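Local coordinates for protein Kiaa0380 (PDB 1HTJ) that is PDZ-RhoGEF, whose RGS-like domain probably links signalling from heterotrimeric G proteins to the activation of Rho GTPases, at residues Pro57-Cys65 against Ala128-Ile136. The protein carries 3 engineered substitutions. Sequence-based numbering, arbitrary orientation.
Sequences PSPLLFYLC and AMPEIQEQI
Pro-59 is a knob set in a hole formed by Ala-128, Glu-131, Ile-132 and Gln-135. Its CB meets Ala-128 CB at 4.0 Å and Ile-132 CG1 at 3.9 Å. Its CG faces the aliphatic part and carboxylate of Glu-131, whose chain crosses it at a slant. With CG1 anti to the carbonyl carbon (chi1 -65°) and chi2 extended, Ile-132 sends CD1 against the backbone O of Pro-59, Leu-60 CA and Tyr-63 CB. There CD1 lies 3.6 Å from Tyr-63 CB, and the two side chains cross almost at right angles. Shortening Ile-132 to an alanine would probably open a gap against Pro-59, Leu-60 and Tyr-63. The bent chain of selenomethionine Met-129 brings SE to 4.1 Å from Tyr-63 CE1, an oblique Met-aromatic contact. Ala-128 CB also meets the Phe-62 ring at its edge, near the ring plane. No direct hydrogen bond joins the segments. A water instead accepts from Leu-60 N and donates to Gln-135 OE1, while Gln-135 NE2 bonds to Asp-56 O. Helix 41-54 covers Leu-60 and helix 34-39 covers Tyr-63. The axes of segments 58-65 and 128-136 approach to 8.8 Å and cross at -119°, a buried helix-helix crossing with Pro-59 as a single knob, in the all-helical RGS-like domain.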
ATOM      1  N   PRO A  57       8.432   2.712  -1.643  1.00 33.17           N
ATOM      2  CA  PRO A  57       7.017   2.300  -1.615  1.00 32.86           C
ATOM      3  C   PRO A  57       6.773   0.794  -1.696  1.00 33.12           C
ATOM      4  O   PRO A  57       5.636   0.340  -1.556  1.00 33.95           O
ATOM      5  CB  PRO A  57       6.442   3.007  -2.833  1.00 32.01           C
ATOM      6  CG  PRO A  57       7.577   2.811  -3.841  1.00 32.90           C
ATOM      7  CD  PRO A  57       8.820   3.170  -2.994  1.00 32.53           C
ATOM      8  N   SER A  58       7.825   0.022  -1.919  1.00 32.48           N
ATOM      9  CA  SER A  58       7.678  -1.414  -2.082  1.00 32.83           C
ATOM     10  C   SER A  58       7.009  -2.201  -0.937  1.00 33.07           C
ATOM     11  O   SER A  58       5.964  -2.808  -1.139  1.00 32.49           O
ATOM     12  CB  SER A  58       9.047  -2.027  -2.408  1.00 32.39           C
ATOM     13  OG  SER A  58       9.659  -1.322  -3.483  1.00 31.27           O
ATOM     14  N   PRO A  59       7.596  -2.193   0.272  1.00 33.49           N
ATOM     15  CA  PRO A  59       6.982  -2.951   1.369  1.00 34.05           C
ATOM     16  C   PRO A  59       5.515  -2.700   1.653  1.00 34.60           C
ATOM     17  O   PRO A  59       4.753  -3.662   1.829  1.00 34.66           O
ATOM     18  CB  PRO A  59       7.876  -2.634   2.577  1.00 34.17           C
ATOM     19  CG  PRO A  59       8.502  -1.327   2.229  1.00 34.14           C
ATOM     20  CD  PRO A  59       8.785  -1.460   0.743  1.00 33.81           C
ATOM     21  N   LEU A  60       5.112  -1.430   1.703  1.00 34.24           N
ATOM     22  CA  LEU A  60       3.720  -1.124   1.985  1.00 34.42           C
ATOM     23  C   LEU A  60       2.797  -1.429   0.827  1.00 34.59           C
ATOM     24  O   LEU A  60       1.688  -1.932   1.039  1.00 34.50           O
ATOM     25  CB  LEU A  60       3.554   0.339   2.392  1.00 34.98           C
ATOM     26  CG  LEU A  60       2.118   0.776   2.672  1.00 34.92           C
ATOM     27  CD1 LEU A  60       1.501  -0.143   3.728  1.00 35.25           C
ATOM     28  CD2 LEU A  60       2.104   2.230   3.147  1.00 35.50           C
ATOM     29  N   LEU A  61       3.221  -1.108  -0.395  1.00 33.98           N
ATOM     30  CA  LEU A  61       2.366  -1.384  -1.539  1.00 34.28           C
ATOM     31  C   LEU A  61       2.217  -2.888  -1.677  1.00 34.84           C
ATOM     32  O   LEU A  61       1.144  -3.391  -2.024  1.00 35.27           O
ATOM     33  CB  LEU A  61       2.933  -0.774  -2.834  1.00 33.53           C
ATOM     34  CG  LEU A  61       2.770   0.748  -2.990  1.00 33.11           C
ATOM     35  CD1 LEU A  61       3.297   1.189  -4.359  1.00 31.96           C
ATOM     36  CD2 LEU A  61       1.280   1.126  -2.840  1.00 31.71           C
ATOM     37  N   PHE A  62       3.297  -3.605  -1.403  1.00 35.07           N
ATOM     38  CA  PHE A  62       3.260  -5.054  -1.470  1.00 35.70           C
ATOM     39  C   PHE A  62       2.244  -5.555  -0.437  1.00 36.45           C
ATOM     40  O   PHE A  62       1.327  -6.331  -0.747  1.00 35.95           O
ATOM     41  CB  PHE A  62       4.633  -5.637  -1.149  1.00 35.39           C
ATOM     42  CG  PHE A  62       4.598  -7.107  -0.890  1.00 36.50           C
ATOM     43  CD1 PHE A  62       4.183  -7.992  -1.893  1.00 36.13           C
ATOM     44  CD2 PHE A  62       4.904  -7.613   0.375  1.00 36.38           C
ATOM     45  CE1 PHE A  62       4.069  -9.353  -1.638  1.00 36.10           C
ATOM     46  CE2 PHE A  62       4.795  -8.981   0.639  1.00 36.70           C
ATOM     47  CZ  PHE A  62       4.375  -9.852  -0.371  1.00 36.40           C
ATOM     48  N   TYR A  63       2.413  -5.086   0.796  1.00 36.55           N
ATOM     49  CA  TYR A  63       1.538  -5.468   1.893  1.00 37.57           C
ATOM     50  C   TYR A  63       0.058  -5.226   1.552  1.00 37.54           C
ATOM     51  O   TYR A  63      -0.802  -6.085   1.795  1.00 37.15           O
ATOM     52  CB  TYR A  63       1.914  -4.667   3.149  1.00 38.49           C
ATOM     53  CG  TYR A  63       1.075  -5.003   4.347  1.00 39.35           C
ATOM     54  CD1 TYR A  63       1.559  -5.847   5.340  1.00 39.64           C
ATOM     55  CD2 TYR A  63      -0.214  -4.498   4.477  1.00 39.70           C
ATOM     56  CE1 TYR A  63       0.774  -6.179   6.442  1.00 40.62           C
ATOM     57  CE2 TYR A  63      -1.010  -4.826   5.574  1.00 40.58           C
ATOM     58  CZ  TYR A  63      -0.508  -5.663   6.552  1.00 40.69           C
ATOM     59  OH  TYR A  63      -1.275  -5.964   7.651  1.00 42.27           O
ATOM     60  N   LEU A  64      -0.227  -4.053   0.993  1.00 36.86           N
ATOM     61  CA  LEU A  64      -1.585  -3.691   0.634  1.00 37.14           C
ATOM     62  C   LEU A  64      -2.145  -4.585  -0.478  1.00 37.82           C
ATOM     63  O   LEU A  64      -3.354  -4.866  -0.523  1.00 37.17           O
ATOM     64  CB  LEU A  64      -1.635  -2.219   0.205  1.00 36.47           C
ATOM     65  CG  LEU A  64      -1.406  -1.178   1.316  1.00 36.77           C
ATOM     66  CD1 LEU A  64      -1.376   0.222   0.730  1.00 35.89           C
ATOM     67  CD2 LEU A  64      -2.517  -1.281   2.347  1.00 36.16           C
ATOM     68  N   CYS A  65      -1.274  -5.015  -1.385  1.00 38.05           N
ATOM     69  CA  CYS A  65      -1.717  -5.870  -2.474  1.00 38.73           C
ATOM     70  C   CYS A  65      -1.963  -7.282  -1.950  1.00 39.48           C
ATOM     71  O   CYS A  65      -2.949  -7.911  -2.315  1.00 38.87           O
ATOM     72  CB  CYS A  65      -0.692  -5.865  -3.612  1.00 38.14           C
ATOM     73  SG  CYS A  65      -0.759  -4.368  -4.664  1.00 35.89           S
ATOM     74  N   ALA A 128       7.740  -7.914   5.491  1.00 51.54           N
ATOM     75  CA  ALA A 128       7.770  -6.505   5.130  1.00 51.94           C
ATOM     76  C   ALA A 128       7.443  -5.576   6.297  1.00 52.39           C
ATOM     77  O   ALA A 128       7.758  -4.385   6.248  1.00 52.08           O
ATOM     78  CB  ALA A 128       6.788  -6.249   3.994  1.00 51.47           C
HETATM   79  N   MSE A 129       6.812  -6.125   7.333  1.00 52.96           N
HETATM   80  CA  MSE A 129       6.392  -5.342   8.489  1.00 53.97           C
HETATM   81  C   MSE A 129       7.433  -4.461   9.136  1.00 52.64           C
HETATM   82  O   MSE A 129       7.176  -3.294   9.414  1.00 52.29           O
HETATM   83  CB  MSE A 129       5.780  -6.250   9.550  1.00 57.26           C
HETATM   84  CG  MSE A 129       4.297  -6.447   9.369  1.00 61.08           C
HETATM   85 SE   MSE A 129       3.388  -4.735   9.207  1.00 67.75          SE
HETATM   86  CE  MSE A 129       4.251  -3.805  10.661  1.00 64.86           C
ATOM     87  N   PRO A 130       8.618  -5.010   9.401  1.00 51.41           N
ATOM     88  CA  PRO A 130       9.686  -4.229  10.026  1.00 50.42           C
ATOM     89  C   PRO A 130       9.964  -2.893   9.318  1.00 49.22           C
ATOM     90  O   PRO A 130      10.094  -1.855   9.979  1.00 48.62           O
ATOM     91  CB  PRO A 130      10.881  -5.180   9.964  1.00 50.48           C
ATOM     92  CG  PRO A 130      10.235  -6.510  10.100  1.00 51.03           C
ATOM     93  CD  PRO A 130       9.053  -6.397   9.174  1.00 51.42           C
ATOM     94  N   GLU A 131      10.056  -2.917   7.985  1.00 47.79           N
ATOM     95  CA  GLU A 131      10.334  -1.685   7.242  1.00 46.53           C
ATOM     96  C   GLU A 131       9.119  -0.777   7.226  1.00 45.14           C
ATOM     97  O   GLU A 131       9.238   0.444   7.267  1.00 45.40           O
ATOM     98  CB  GLU A 131      10.791  -1.985   5.811  1.00 46.40           C
ATOM     99  CG  GLU A 131      11.125  -0.726   4.995  1.00 47.53           C
ATOM    100  CD  GLU A 131      12.014  -1.008   3.771  1.00 47.67           C
ATOM    101  OE1 GLU A 131      12.047  -2.165   3.296  1.00 48.58           O
ATOM    102  OE2 GLU A 131      12.678  -0.068   3.275  1.00 47.91           O
ATOM    103  N   ILE A 132       7.943  -1.373   7.169  1.00 43.79           N
ATOM    104  CA  ILE A 132       6.739  -0.575   7.187  1.00 43.04           C
ATOM    105  C   ILE A 132       6.678   0.177   8.529  1.00 43.49           C
ATOM    106  O   ILE A 132       6.388   1.372   8.568  1.00 43.42           O
ATOM    107  CB  ILE A 132       5.496  -1.456   7.013  1.00 41.68           C
ATOM    108  CG1 ILE A 132       5.529  -2.104   5.625  1.00 41.34           C
ATOM    109  CG2 ILE A 132       4.244  -0.632   7.215  1.00 41.02           C
ATOM    110  CD1 ILE A 132       4.310  -2.956   5.289  1.00 40.49           C
ATOM    111  N   GLN A 133       6.977  -0.528   9.620  1.00 44.09           N
ATOM    112  CA  GLN A 133       6.953   0.065  10.951  1.00 44.91           C
ATOM    113  C   GLN A 133       7.909   1.236  11.031  1.00 44.33           C
ATOM    114  O   GLN A 133       7.575   2.290  11.559  1.00 43.78           O
ATOM    115  CB  GLN A 133       7.336  -0.966  12.013  1.00 46.82           C
ATOM    116  CG  GLN A 133       6.195  -1.883  12.430  1.00 49.34           C
ATOM    117  CD  GLN A 133       4.959  -1.109  12.853  1.00 51.15           C
ATOM    118  OE1 GLN A 133       5.047  -0.144  13.625  1.00 52.29           O
ATOM    119  NE2 GLN A 133       3.794  -1.528  12.354  1.00 51.73           N
ATOM    120  N   GLU A 134       9.108   1.033  10.507  1.00 43.98           N
ATOM    121  CA  GLU A 134      10.115   2.074  10.507  1.00 43.81           C
ATOM    122  C   GLU A 134       9.581   3.302   9.750  1.00 42.93           C
ATOM    123  O   GLU A 134       9.717   4.434  10.218  1.00 42.92           O
ATOM    124  CB  GLU A 134      11.370   1.542   9.837  1.00 45.79           C
ATOM    125  CG  GLU A 134      12.598   2.359  10.096  1.00 49.14           C
ATOM    126  CD  GLU A 134      13.628   2.161   9.011  1.00 51.37           C
ATOM    127  OE1 GLU A 134      13.945   0.981   8.698  1.00 52.43           O
ATOM    128  OE2 GLU A 134      14.112   3.189   8.472  1.00 52.83           O
ATOM    129  N   GLN A 135       8.969   3.075   8.587  1.00 41.28           N
ATOM    130  CA  GLN A 135       8.394   4.163   7.807  1.00 39.33           C
ATOM    131  C   GLN A 135       7.272   4.826   8.607  1.00 38.51           C
ATOM    132  O   GLN A 135       7.094   6.044   8.551  1.00 37.11           O
ATOM    133  CB  GLN A 135       7.852   3.640   6.472  1.00 39.22           C
ATOM    134  CG  GLN A 135       8.936   3.038   5.549  1.00 38.50           C
ATOM    135  CD  GLN A 135       8.388   2.605   4.202  1.00 37.91           C
ATOM    136  OE1 GLN A 135       7.180   2.419   4.049  1.00 38.87           O
ATOM    137  NE2 GLN A 135       9.271   2.424   3.224  1.00 37.06           N
ATOM    138  N   ILE A 136       6.511   4.026   9.347  1.00 37.78           N
ATOM    139  CA  ILE A 136       5.442   4.575  10.169  1.00 38.26           C
ATOM    140  C   ILE A 136       6.056   5.534  11.205  1.00 38.64           C
ATOM    141  O   ILE A 136       5.529   6.616  11.449  1.00 37.79           O
ATOM    142  CB  ILE A 136       4.630   3.452  10.867  1.00 38.12           C
ATOM    143  CG1 ILE A 136       3.510   2.994   9.926  1.00 38.77           C
ATOM    144  CG2 ILE A 136       4.056   3.947  12.203  1.00 38.29           C
ATOM    145  CD1 ILE A 136       2.685   1.827  10.432  1.00 38.99           C
TER
HETATM  146  O   HOH W   1       6.497   1.201   1.666  1.00 27.75           O